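Long-range contacts in probable ss-1,3-N-acetylglucosaminyltransferase (Staphylococcus aureus subsp. aureus N315, PDB 6H21), which is probably a glycosyltransferase of family 2 with a GT-A type domain, here holding manganese and uridine-diphosphate-N-acetylglucosamine: residues Ser23-Thr28 with Glu104-Leu109; Asp133-Lys138 with Leu175-Lys180; Met19-Val24 with Ser49-Leu54. One frame throughout, in Å; residues are numbered along the deposited sequence.

Contact 1 of 3, residues Ser23-Thr28 with Glu104-Leu109; sequences SVIMPT and EYVFFL. With UD1 (uridine-diphosphate-N-acetylglucosamine), chain X.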
loop_
_atom_site.group_PDB
_atom_site.type_symbol
_atom_site.label_atom_id
_atom_site.label_comp_id
_atom_site.label_asym_id
_atom_site.label_seq_id
_atom_site.Cartn_x
_atom_site.Cartn_y
_atom_site.Cartn_z
ATOM N N SER C 23 47.352 -24.446 -3.351
ATOM C CA SER C 23 46.627 -25.592 -2.800
ATOM C C SER C 23 45.158 -25.559 -3.257
ATOM O O SER C 23 44.418 -24.658 -2.875
ATOM C CB SER C 23 46.678 -25.600 -1.294
ATOM O OG SER C 23 48.011 -25.695 -0.825
ATOM N N VAL C 24 44.737 -26.566 -4.032
ATOM C CA VAL C 24 43.327 -26.796 -4.287
ATOM C C VAL C 24 42.754 -27.577 -3.100
ATOM O O VAL C 24 43.258 -28.643 -2.749
ATOM C CB VAL C 24 43.094 -27.520 -5.623
ATOM C CG1 VAL C 24 41.613 -27.713 -5.916
ATOM C CG2 VAL C 24 43.769 -26.793 -6.767
ATOM N N ILE C 25 41.710 -27.012 -2.479
ATOM C CA ILE C 25 41.061 -27.574 -1.311
ATOM C C ILE C 25 39.684 -28.079 -1.746
ATOM O O ILE C 25 38.821 -27.287 -2.119
ATOM C CB ILE C 25 40.978 -26.532 -0.177
ATOM C CG1 ILE C 25 42.375 -26.047 0.230
ATOM C CG2 ILE C 25 40.191 -27.080 1.006
ATOM C CD1 ILE C 25 42.385 -24.915 1.231
ATOM N N MET C 26 39.497 -29.399 -1.700
ATOM C CA MET C 26 38.276 -30.034 -2.174
ATOM C C MET C 26 37.677 -30.904 -1.074
ATOM O O MET C 26 38.175 -31.995 -0.807
ATOM C CB MET C 26 38.552 -30.901 -3.406
ATOM C CG MET C 26 37.301 -31.519 -3.989
ATOM S SD MET C 26 37.631 -32.477 -5.489
ATOM C CE MET C 26 38.596 -33.829 -4.827
ATOM N N PRO C 27 36.569 -30.471 -0.431
ATOM C CA PRO C 27 35.809 -31.345 0.459
ATOM C C PRO C 27 35.000 -32.351 -0.370
ATOM O O PRO C 27 34.529 -32.006 -1.450
ATOM C CB PRO C 27 34.897 -30.369 1.211
ATOM C CG PRO C 27 34.668 -29.253 0.229
ATOM C CD PRO C 27 35.964 -29.134 -0.546
ATOM N N THR C 28 34.883 -33.584 0.133
ATOM C CA THR C 28 34.113 -34.648 -0.509
ATOM C C THR C 28 33.124 -35.232 0.508
ATOM O O THR C 28 33.355 -35.175 1.716
ATOM C CB THR C 28 35.029 -35.740 -1.083
ATOM O OG1 THR C 28 35.771 -36.355 -0.028
ATOM C CG2 THR C 28 35.997 -35.211 -2.120
ATOM N N GLU C 104 50.961 -20.278 -1.340
ATOM C CA GLU C 104 50.857 -18.848 -1.576
ATOM C C GLU C 104 49.381 -18.463 -1.732
ATOM O O GLU C 104 48.933 -17.476 -1.183
ATOM C CB GLU C 104 51.646 -18.487 -2.837
ATOM C CG GLU C 104 51.876 -16.996 -2.995
ATOM C CD GLU C 104 52.743 -16.563 -4.173
ATOM O OE1 GLU C 104 52.781 -15.336 -4.426
ATOM O OE2 GLU C 104 53.372 -17.433 -4.840
ATOM N N TYR C 105 48.656 -19.268 -2.515
ATOM C CA TYR C 105 47.235 -19.110 -2.763
ATOM C C TYR C 105 46.506 -20.433 -2.488
ATOM O O TYR C 105 47.061 -21.499 -2.701
ATOM C CB TYR C 105 46.990 -18.718 -4.221
ATOM C CG TYR C 105 47.388 -17.318 -4.600
ATOM C CD1 TYR C 105 46.521 -16.255 -4.410
ATOM C CD2 TYR C 105 48.617 -17.053 -5.184
ATOM C CE1 TYR C 105 46.870 -14.964 -4.769
ATOM C CE2 TYR C 105 48.979 -15.768 -5.561
ATOM C CZ TYR C 105 48.105 -14.716 -5.346
ATOM O OH TYR C 105 48.440 -13.441 -5.707
ATOM N N VAL C 106 45.242 -20.339 -2.063
ATOM C CA VAL C 106 44.338 -21.464 -2.067
ATOM C C VAL C 106 43.249 -21.248 -3.126
ATOM O O VAL C 106 42.928 -20.114 -3.538
ATOM C CB VAL C 106 43.715 -21.730 -0.683
ATOM C CG1 VAL C 106 44.777 -22.025 0.375
ATOM C CG2 VAL C 106 42.789 -20.607 -0.246
ATOM N N PHE C 107 42.668 -22.365 -3.548
ATOM C CA PHE C 107 41.563 -22.380 -4.482
ATOM C C PHE C 107 40.559 -23.439 -4.019
ATOM O O PHE C 107 40.899 -24.635 -3.920
ATOM C CB PHE C 107 42.045 -22.647 -5.909
ATOM C CG PHE C 107 40.987 -22.356 -6.937
ATOM C CD1 PHE C 107 39.812 -23.088 -6.968
ATOM C CD2 PHE C 107 41.132 -21.319 -7.839
ATOM C CE1 PHE C 107 38.817 -22.804 -7.895
ATOM C CE2 PHE C 107 40.130 -21.026 -8.754
ATOM C CZ PHE C 107 38.979 -21.773 -8.789
ATOM N N PHE C 108 39.326 -23.005 -3.738
ATOM C CA PHE C 108 38.280 -23.924 -3.310
ATOM C C PHE C 108 37.583 -24.507 -4.545
ATOM O O PHE C 108 37.063 -23.792 -5.402
ATOM C CB PHE C 108 37.308 -23.244 -2.338
ATOM C CG PHE C 108 37.962 -22.763 -1.067
ATOM C CD1 PHE C 108 38.277 -23.652 -0.052
ATOM C CD2 PHE C 108 38.299 -21.431 -0.902
ATOM C CE1 PHE C 108 38.901 -23.214 1.108
ATOM C CE2 PHE C 108 38.920 -20.993 0.261
ATOM C CZ PHE C 108 39.211 -21.883 1.267
ATOM N N LEU C 109 37.580 -25.836 -4.602
ATOM C CA LEU C 109 36.926 -26.609 -5.636
ATOM C C LEU C 109 35.901 -27.522 -4.966
ATOM O O LEU C 109 36.241 -28.258 -4.070
ATOM C CB LEU C 109 37.983 -27.418 -6.390
ATOM C CG LEU C 109 37.456 -28.473 -7.357
ATOM C CD1 LEU C 109 36.669 -27.842 -8.503
ATOM C CD2 LEU C 109 38.599 -29.315 -7.886
HETATM C "C1'" UD1 X . 26.236 -24.809 -3.404
HETATM C "C2'" UD1 X . 26.658 -23.463 -4.001
HETATM C "C3'" UD1 X . 28.181 -23.392 -4.098
HETATM C "C4'" UD1 X . 28.793 -23.671 -2.727
HETATM C "C5'" UD1 X . 28.229 -24.946 -2.094
HETATM C "C6'" UD1 X . 28.745 -25.161 -0.668
HETATM C "C7'" UD1 X . 25.072 -22.426 -5.583
HETATM C "C8'" UD1 X . 24.616 -22.374 -7.017
HETATM N "N2'" UD1 X . 26.062 -23.282 -5.320
HETATM O "O1'" UD1 X . 26.716 -25.837 -4.277
HETATM O "O3'" UD1 X . 28.582 -22.100 -4.579
HETATM O "O4'" UD1 X . 30.207 -23.804 -2.878
HETATM O "O5'" UD1 X . 26.787 -24.946 -2.092
HETATM O "O6'" UD1 X . 28.533 -24.022 0.161
HETATM O "O7'" UD1 X . 24.572 -21.723 -4.721
HETATM N N1 UD1 X . 30.097 -31.408 1.315
HETATM C C2 UD1 X . 30.737 -31.661 2.542
HETATM N N3 UD1 X . 30.087 -32.209 3.561
HETATM C C4 UD1 X . 28.806 -32.543 3.450
HETATM C C5 UD1 X . 28.130 -32.311 2.252
HETATM C C6 UD1 X . 28.795 -31.723 1.173
HETATM O O2 UD1 X . 31.929 -31.370 2.709
HETATM O O4 UD1 X . 28.254 -33.071 4.441
HETATM C C1B UD1 X . 30.892 -30.785 0.256
HETATM C C2B UD1 X . 30.696 -31.403 -1.117
HETATM O "O2'" UD1 X . 31.440 -32.610 -1.245
HETATM C C3B UD1 X . 31.183 -30.282 -2.021
HETATM C C4B UD1 X . 30.835 -29.013 -1.245
HETATM O O4B UD1 X . 30.558 -29.406 0.109
HETATM O O3B UD1 X . 32.601 -30.363 -2.210
HETATM C C5B UD1 X . 29.611 -28.305 -1.795
HETATM O O5B UD1 X . 28.597 -29.271 -2.034
HETATM P PA UD1 X . 27.765 -29.310 -3.400
HETATM O O1A UD1 X . 26.832 -30.470 -3.267
HETATM O O2A UD1 X . 28.655 -29.144 -4.630
HETATM O O3A UD1 X . 26.918 -27.984 -3.219
HETATM P PB UD1 X . 26.081 -27.292 -4.387
HETATM O O1B UD1 X . 24.647 -27.262 -3.959
HETATM O O2B UD1 X . 26.418 -27.851 -5.762
#
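Ile-25 lies alongside Phe-108 on one face of two neighbouring parallel strands. Its CB already touches the ring, 4.0 Å from Phe-108 CD1. CG2 reaches the same CD1-CE1 side of the ring, approaching it obliquely. CG1 sits beside Ile-25's own backbone N (chi1 -59°) and carries the tip back along the strands, where CD1 wedges between Phe-108 CE1 at 3.9 Å and Val-106 CG1 at 3.8 Å. A branched, fully apolar residue suits this spot, since Leu-98 of helix 91-100 packs on the same face. Across the sheet, Val-24 CG1 rests on Leu-109 CB at 3.7 Å, while Met-26, bent at its thioether, runs beside the Leu-109 side chain. Four backbone hydrogen bonds tie the strands: Ser-23 and Ile-25 each use both N and O, and Phe-107 likewise, the bond from Ile-25 N to Phe-107 O being 2.9 Å long. Pro-27 has no amide N-H to offer, but Pro-27 O accepts hydrogen bonds from two ribose hydroxyls of uridine-diphosphate-N-acetylglucosamine, UD1 O3B at 2.6 Å and UD1 O2' at 3.2 Å. Such central parallel strands, with the nucleotide at their C-terminal ends, are characteristic of the Rossmann-like GT-A fold.

Contact 2 of 3, residues Asp133-Lys138 with Leu175-Lys180; sequences DLIIGK and LKMFKK
Lys-176, whose alkyl chain runs beside Ile-136, buries an ammonium gripped by three oxygens: the carbonyls of Ala-171 and Ser-173 and the hydroxyl of Tyr-139. Up to CE the chain is apolar, and Lys-176 CE lies 3.8 Å from Ile-136 CG2; a turn at the last torsion (chi4 61°) then swings NZ towards its oxygens. A lysine thus serves as an apolar neighbour along its length and as a donor at its end. Next along this face, Leu-134 lays CD1 over one face of the Phe-178 ring, 3.8 Å from its centroid and 18° off the normal, a CH-pi contact. Phe-206 of helix 198-207 meets the same ring edge-to-face. The strands are antiparallel, with Leu-134 and Phe-178 a non-hydrogen-bonded pair and Ile-135 and Met-177 a hydrogen-bonded one; strand 177-179 is antiparallel also to its other neighbour, strand 105-108, which itself lies parallel to strand 22-28, making the GT-A sheet mixed. Ile-135 CD1 touches Met-177 CG at 4.0 Å on the other face, where Tyr-105 and Leu-123 join them. At the Asp-133 end, Lys-179 N gives a 2.8 Å bond to Asp-133 O just before helix 180-185. Asp-133 OD1 and Lys-179 NZ, 4.2 Å apart, form no salt bridge; a water accepts from Lys-179 NZ and lies within hydrogen-bonding distance of Asp-133 OD1. A second water joins Gly-137 O to Leu-175 O.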
loop_
_atom_site.group_PDB
_atom_site.type_symbol
_atom_site.label_atom_id
_atom_site.label_comp_id
_atom_site.label_asym_id
_atom_site.label_seq_id
_atom_site.Cartn_x
_atom_site.Cartn_y
_atom_site.Cartn_z
ATOM N N ASP C 133 45.101 -10.177 -4.173
ATOM C CA ASP C 133 44.651 -10.921 -2.996
ATOM C C ASP C 133 43.581 -11.950 -3.380
ATOM O O ASP C 133 43.475 -12.993 -2.743
ATOM C CB ASP C 133 44.122 -9.963 -1.929
ATOM C CG ASP C 133 45.181 -8.989 -1.454
ATOM O OD1 ASP C 133 46.286 -9.455 -1.139
ATOM O OD2 ASP C 133 44.889 -7.774 -1.436
ATOM N N LEU C 134 42.817 -11.664 -4.435
ATOM C CA LEU C 134 41.722 -12.510 -4.899
ATOM C C LEU C 134 41.714 -12.505 -6.430
ATOM O O LEU C 134 41.745 -11.441 -7.026
ATOM C CB LEU C 134 40.416 -11.930 -4.349
ATOM C CG LEU C 134 39.129 -12.649 -4.741
ATOM C CD1 LEU C 134 39.081 -14.058 -4.176
ATOM C CD2 LEU C 134 37.904 -11.866 -4.276
ATOM N N ILE C 135 41.687 -13.684 -7.060
ATOM C CA ILE C 135 41.508 -13.758 -8.503
ATOM C C ILE C 135 40.259 -14.597 -8.798
ATOM O O ILE C 135 40.094 -15.704 -8.256
ATOM C CB ILE C 135 42.764 -14.293 -9.219
ATOM C CG1 ILE C 135 44.044 -13.618 -8.714
ATOM C CG2 ILE C 135 42.608 -14.159 -10.731
ATOM C CD1 ILE C 135 44.738 -14.359 -7.591
ATOM N N ILE C 136 39.365 -14.017 -9.611
ATOM C CA ILE C 136 38.117 -14.623 -9.965
ATOM C C ILE C 136 38.180 -15.009 -11.432
ATOM O O ILE C 136 38.347 -14.149 -12.280
ATOM C CB ILE C 136 36.941 -13.678 -9.679
ATOM C CG1 ILE C 136 37.057 -13.100 -8.269
ATOM C CG2 ILE C 136 35.616 -14.387 -9.900
ATOM C CD1 ILE C 136 36.138 -11.954 -8.008
ATOM N N GLY C 137 38.059 -16.311 -11.691
ATOM C CA GLY C 137 37.944 -16.836 -13.051
ATOM C C GLY C 137 36.488 -16.943 -13.468
ATOM O O GLY C 137 35.654 -17.384 -12.693
ATOM N N LYS C 138 36.199 -16.582 -14.719
ATOM C CA LYS C 138 34.875 -16.722 -15.297
ATOM C C LYS C 138 34.352 -18.148 -15.103
ATOM O O LYS C 138 35.076 -19.111 -15.343
ATOM C CB LYS C 138 34.943 -16.410 -16.791
ATOM C CG LYS C 138 33.628 -16.521 -17.544
ATOM C CD LYS C 138 33.715 -15.922 -18.931
ATOM C CE LYS C 138 32.505 -16.266 -19.765
ATOM N NZ LYS C 138 32.633 -15.734 -21.139
ATOM N N LEU C 175 34.516 -20.088 -4.853
ATOM C CA LEU C 175 35.118 -20.870 -5.942
ATOM C C LEU C 175 36.033 -19.965 -6.791
ATOM O O LEU C 175 35.761 -19.629 -7.950
ATOM C CB LEU C 175 34.001 -21.542 -6.738
ATOM C CG LEU C 175 32.994 -22.303 -5.875
ATOM C CD1 LEU C 175 31.868 -22.854 -6.721
ATOM C CD2 LEU C 175 33.669 -23.424 -5.080
ATOM N N LYS C 176 37.152 -19.605 -6.160
ATOM C CA LYS C 176 38.016 -18.495 -6.530
ATOM C C LYS C 176 39.417 -18.758 -5.967
ATOM O O LYS C 176 39.598 -19.653 -5.136
ATOM C CB LYS C 176 37.471 -17.195 -5.925
ATOM C CG LYS C 176 36.108 -16.745 -6.444
ATOM C CD LYS C 176 35.550 -15.561 -5.698
ATOM C CE LYS C 176 34.318 -14.963 -6.348
ATOM N NZ LYS C 176 33.187 -15.923 -6.443
ATOM N N MET C 177 40.389 -17.939 -6.369
ATOM C CA MET C 177 41.767 -18.071 -5.879
ATOM C C MET C 177 42.050 -16.946 -4.868
ATOM O O MET C 177 42.021 -15.789 -5.200
ATOM C CB MET C 177 42.758 -18.035 -7.050
ATOM C CG MET C 177 44.199 -18.238 -6.634
ATOM S SD MET C 177 45.328 -18.445 -8.035
ATOM C CE MET C 177 44.751 -20.007 -8.701
ATOM N N PHE C 178 42.324 -17.336 -3.617
ATOM C CA PHE C 178 42.510 -16.455 -2.470
ATOM C C PHE C 178 43.965 -16.509 -1.967
ATOM O O PHE C 178 44.481 -17.564 -1.752
ATOM C CB PHE C 178 41.640 -16.919 -1.300
ATOM C CG PHE C 178 40.143 -16.813 -1.457
ATOM C CD1 PHE C 178 39.410 -17.836 -2.042
ATOM C CD2 PHE C 178 39.457 -15.728 -0.943
ATOM C CE1 PHE C 178 38.031 -17.757 -2.137
ATOM C CE2 PHE C 178 38.077 -15.652 -1.047
ATOM C CZ PHE C 178 37.368 -16.666 -1.640
ATOM N N LYS C 179 44.573 -15.350 -1.706
ATOM C CA LYS C 179 45.924 -15.274 -1.134
ATOM C C LYS C 179 45.880 -15.753 0.324
ATOM O O LYS C 179 45.125 -15.248 1.138
ATOM C CB LYS C 179 46.480 -13.851 -1.234
ATOM C CG LYS C 179 47.901 -13.698 -0.704
ATOM C CD LYS C 179 48.513 -12.350 -0.995
ATOM C CE LYS C 179 49.294 -12.349 -2.292
ATOM N NZ LYS C 179 49.880 -11.021 -2.576
ATOM N N LYS C 180 46.729 -16.728 0.641
ATOM C CA LYS C 180 46.657 -17.459 1.903
ATOM C C LYS C 180 47.015 -16.553 3.097
ATOM O O LYS C 180 46.458 -16.711 4.190
ATOM C CB LYS C 180 47.567 -18.692 1.834
ATOM C CG LYS C 180 47.490 -19.608 3.050
ATOM C CD LYS C 180 46.147 -20.295 3.205
ATOM C CE LYS C 180 45.884 -20.850 4.590
ATOM N NZ LYS C 180 47.072 -21.489 5.202
HETATM O O HOH W 1 48.289 -8.747 -2.812
HETATM O O HOH W 2 36.745 -18.449 -10.288
#

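Contact 3 of 3, residues Met19-Val24 with Ser49-Leu54; sequences MKKVSV and STDYEL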
loop_
_atom_site.group_PDB
_atom_site.type_symbol
_atom_site.label_atom_id
_atom_site.label_comp_id
_atom_site.label_asym_id
_atom_site.label_seq_id
_atom_site.Cartn_x
_atom_site.Cartn_y
_atom_site.Cartn_z
ATOM N N MET C 19 57.528 -24.021 -0.903
ATOM C CA MET C 19 56.151 -23.449 -0.798
ATOM C C MET C 19 55.465 -23.554 -2.166
ATOM O O MET C 19 55.955 -23.018 -3.159
ATOM C CB MET C 19 56.196 -21.982 -0.346
ATOM C CG MET C 19 54.855 -21.265 -0.430
ATOM S SD MET C 19 54.855 -19.619 0.348
ATOM C CE MET C 19 54.784 -20.052 2.086
ATOM N N LYS C 20 54.326 -24.253 -2.198
ATOM C CA LYS C 20 53.521 -24.395 -3.405
ATOM C C LYS C 20 52.928 -23.032 -3.777
ATOM O O LYS C 20 52.678 -22.202 -2.903
ATOM C CB LYS C 20 52.379 -25.389 -3.183
ATOM C CG LYS C 20 52.790 -26.786 -2.741
ATOM C CD LYS C 20 53.413 -27.607 -3.831
ATOM C CE LYS C 20 53.735 -29.012 -3.375
ATOM N NZ LYS C 20 54.777 -29.622 -4.232
ATOM N N LYS C 21 52.712 -22.823 -5.080
ATOM C CA LYS C 21 52.005 -21.657 -5.587
ATOM C C LYS C 21 50.520 -21.725 -5.198
ATOM O O LYS C 21 49.912 -20.686 -4.893
ATOM C CB LYS C 21 52.116 -21.575 -7.112
ATOM C CG LYS C 21 53.512 -21.300 -7.656
ATOM C CD LYS C 21 53.541 -21.292 -9.170
ATOM C CE LYS C 21 54.880 -20.886 -9.748
ATOM N NZ LYS C 21 54.837 -20.838 -11.226
ATOM N N VAL C 22 49.945 -22.939 -5.239
ATOM C CA VAL C 22 48.500 -23.159 -5.066
ATOM C C VAL C 22 48.233 -24.496 -4.361
ATOM O O VAL C 22 48.778 -25.529 -4.756
ATOM C CB VAL C 22 47.757 -23.129 -6.415
ATOM C CG1 VAL C 22 46.260 -23.334 -6.224
ATOM C CG2 VAL C 22 48.025 -21.852 -7.192
ATOM N N SER C 23 47.352 -24.446 -3.351
ATOM C CA SER C 23 46.627 -25.592 -2.800
ATOM C C SER C 23 45.158 -25.559 -3.257
ATOM O O SER C 23 44.418 -24.658 -2.875
ATOM C CB SER C 23 46.678 -25.600 -1.294
ATOM O OG SER C 23 48.011 -25.695 -0.825
ATOM N N VAL C 24 44.737 -26.566 -4.032
ATOM C CA VAL C 24 43.327 -26.796 -4.287
ATOM C C VAL C 24 42.754 -27.577 -3.100
ATOM O O VAL C 24 43.258 -28.643 -2.749
ATOM C CB VAL C 24 43.094 -27.520 -5.623
ATOM C CG1 VAL C 24 41.613 -27.713 -5.916
ATOM C CG2 VAL C 24 43.769 -26.793 -6.767
ATOM N N SER C 49 53.339 -29.711 -12.129
ATOM C CA SER C 49 52.740 -30.586 -11.146
ATOM C C SER C 49 53.337 -30.326 -9.753
ATOM O O SER C 49 52.637 -30.412 -8.741
ATOM C CB SER C 49 52.909 -32.020 -11.572
ATOM O OG SER C 49 52.308 -32.879 -10.624
ATOM N N THR C 50 54.639 -30.002 -9.714
ATOM C CA THR C 50 55.359 -29.755 -8.471
ATOM C C THR C 50 54.943 -28.409 -7.847
ATOM O O THR C 50 55.207 -28.175 -6.659
ATOM C CB THR C 50 56.875 -29.820 -8.710
ATOM O OG1 THR C 50 57.241 -28.769 -9.606
ATOM C CG2 THR C 50 57.324 -31.140 -9.293
ATOM N N ASP C 51 54.286 -27.525 -8.618
ATOM C CA ASP C 51 53.971 -26.152 -8.160
ATOM C C ASP C 51 52.617 -26.069 -7.441
ATOM O O ASP C 51 52.226 -24.998 -6.988
ATOM C CB ASP C 51 53.938 -25.168 -9.332
ATOM C CG ASP C 51 55.306 -24.752 -9.839
ATOM O OD1 ASP C 51 56.302 -24.963 -9.110
ATOM O OD2 ASP C 51 55.358 -24.224 -10.970
ATOM N N TYR C 52 51.869 -27.170 -7.378
ATOM C CA TYR C 52 50.572 -27.111 -6.722
ATOM C C TYR C 52 50.245 -28.468 -6.100
ATOM O O TYR C 52 50.875 -29.460 -6.401
ATOM C CB TYR C 52 49.507 -26.620 -7.707
ATOM C CG TYR C 52 49.036 -27.634 -8.717
ATOM C CD1 TYR C 52 49.682 -27.786 -9.933
ATOM C CD2 TYR C 52 47.952 -28.459 -8.449
ATOM C CE1 TYR C 52 49.265 -28.728 -10.858
ATOM C CE2 TYR C 52 47.516 -29.403 -9.364
ATOM C CZ TYR C 52 48.174 -29.534 -10.574
ATOM O OH TYR C 52 47.739 -30.435 -11.489
ATOM N N GLU C 53 49.219 -28.473 -5.245
ATOM C CA GLU C 53 48.765 -29.676 -4.605
ATOM C C GLU C 53 47.238 -29.674 -4.607
ATOM O O GLU C 53 46.615 -28.626 -4.601
ATOM C CB GLU C 53 49.296 -29.784 -3.172
ATOM C CG GLU C 53 48.968 -28.592 -2.278
ATOM C CD GLU C 53 49.576 -28.631 -0.879
ATOM O OE1 GLU C 53 50.333 -29.571 -0.583
ATOM O OE2 GLU C 53 49.299 -27.724 -0.089
ATOM N N LEU C 54 46.670 -30.871 -4.575
ATOM C CA LEU C 54 45.283 -31.048 -4.295
ATOM C C LEU C 54 45.165 -31.653 -2.892
ATOM O O LEU C 54 45.777 -32.701 -2.598
ATOM C CB LEU C 54 44.691 -31.957 -5.371
ATOM C CG LEU C 54 43.284 -32.459 -5.083
ATOM C CD1 LEU C 54 42.304 -31.307 -4.994
ATOM C CD2 LEU C 54 42.867 -33.453 -6.146
#
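Ser-23 and Glu-53 make the tightest polar link between these strands: Ser-23 OG donates to Glu-53 OE2 over a short 2.5 Å, using the carboxylate lone pair that points away from OE1. Glu-53 folds towards its neighbour because CG stands between its own backbone N and carbonyl carbon (chi1 56°). OE1 meanwhile forms a salt bridge with Arg-79, so both carboxylate oxygens are held. Two lysines add polar contacts at the outer end, where long chains can remain partly in solvent. Lys-20 turns at chi2 and brings NZ to Thr-50 O at 2.9 Å; Lys-21 extends alongside Asp-51 in a salt bridge whose hydrogen bond, Lys-21 NZ to Asp-51 OD2 at 3.4 Å, is weak. The Tyr-52 hydroxyl bonds to the carbonyl of Val-42, in the last turn of helix 35-43. Backbone bonds follow the parallel pattern, with Glu-53 N on Val-22 O and Val-24 N on Glu-53 O, the latter 2.8 Å. These are the two strands of a beta-alpha-beta unit, linked through helix 35-43. The apolar contacts lie on the opposite face from Ser-23 and Glu-53: Val-24 CG1 meets Leu-54 CD1 at 3.8 Å, and Val-22 CB approaches Tyr-52 CB at 4.1 Å. Tyr-52 suits a helix-covered face, its side chain touching Leu-120 of helix 119-129.

In the fold
All three contacts belong to one mixed sheet, in which strands 52-58, 22-28, 105-108, 177-179 and 134-142 lie next to one another in that order. Contacts 1 and 3 share strand 22-28, each pairing one of its edges, with centres about 10 Å apart. Contact 2 is also centred about 10 Å from contact 1, and strands 105-108 and 177-179 join them through a probable backbone hydrogen bond from Phe-178 to Val-106. Contacts 2 and 3, about 14 Å apart, meet where Met-177 packs on Val-22. Contacts 3 and 1 start from the same stretch and close in that order before contact 2 opens. Shared and neighbouring strands make the sheet continuous from the nucleotide-holding parallel strands to its antiparallel part.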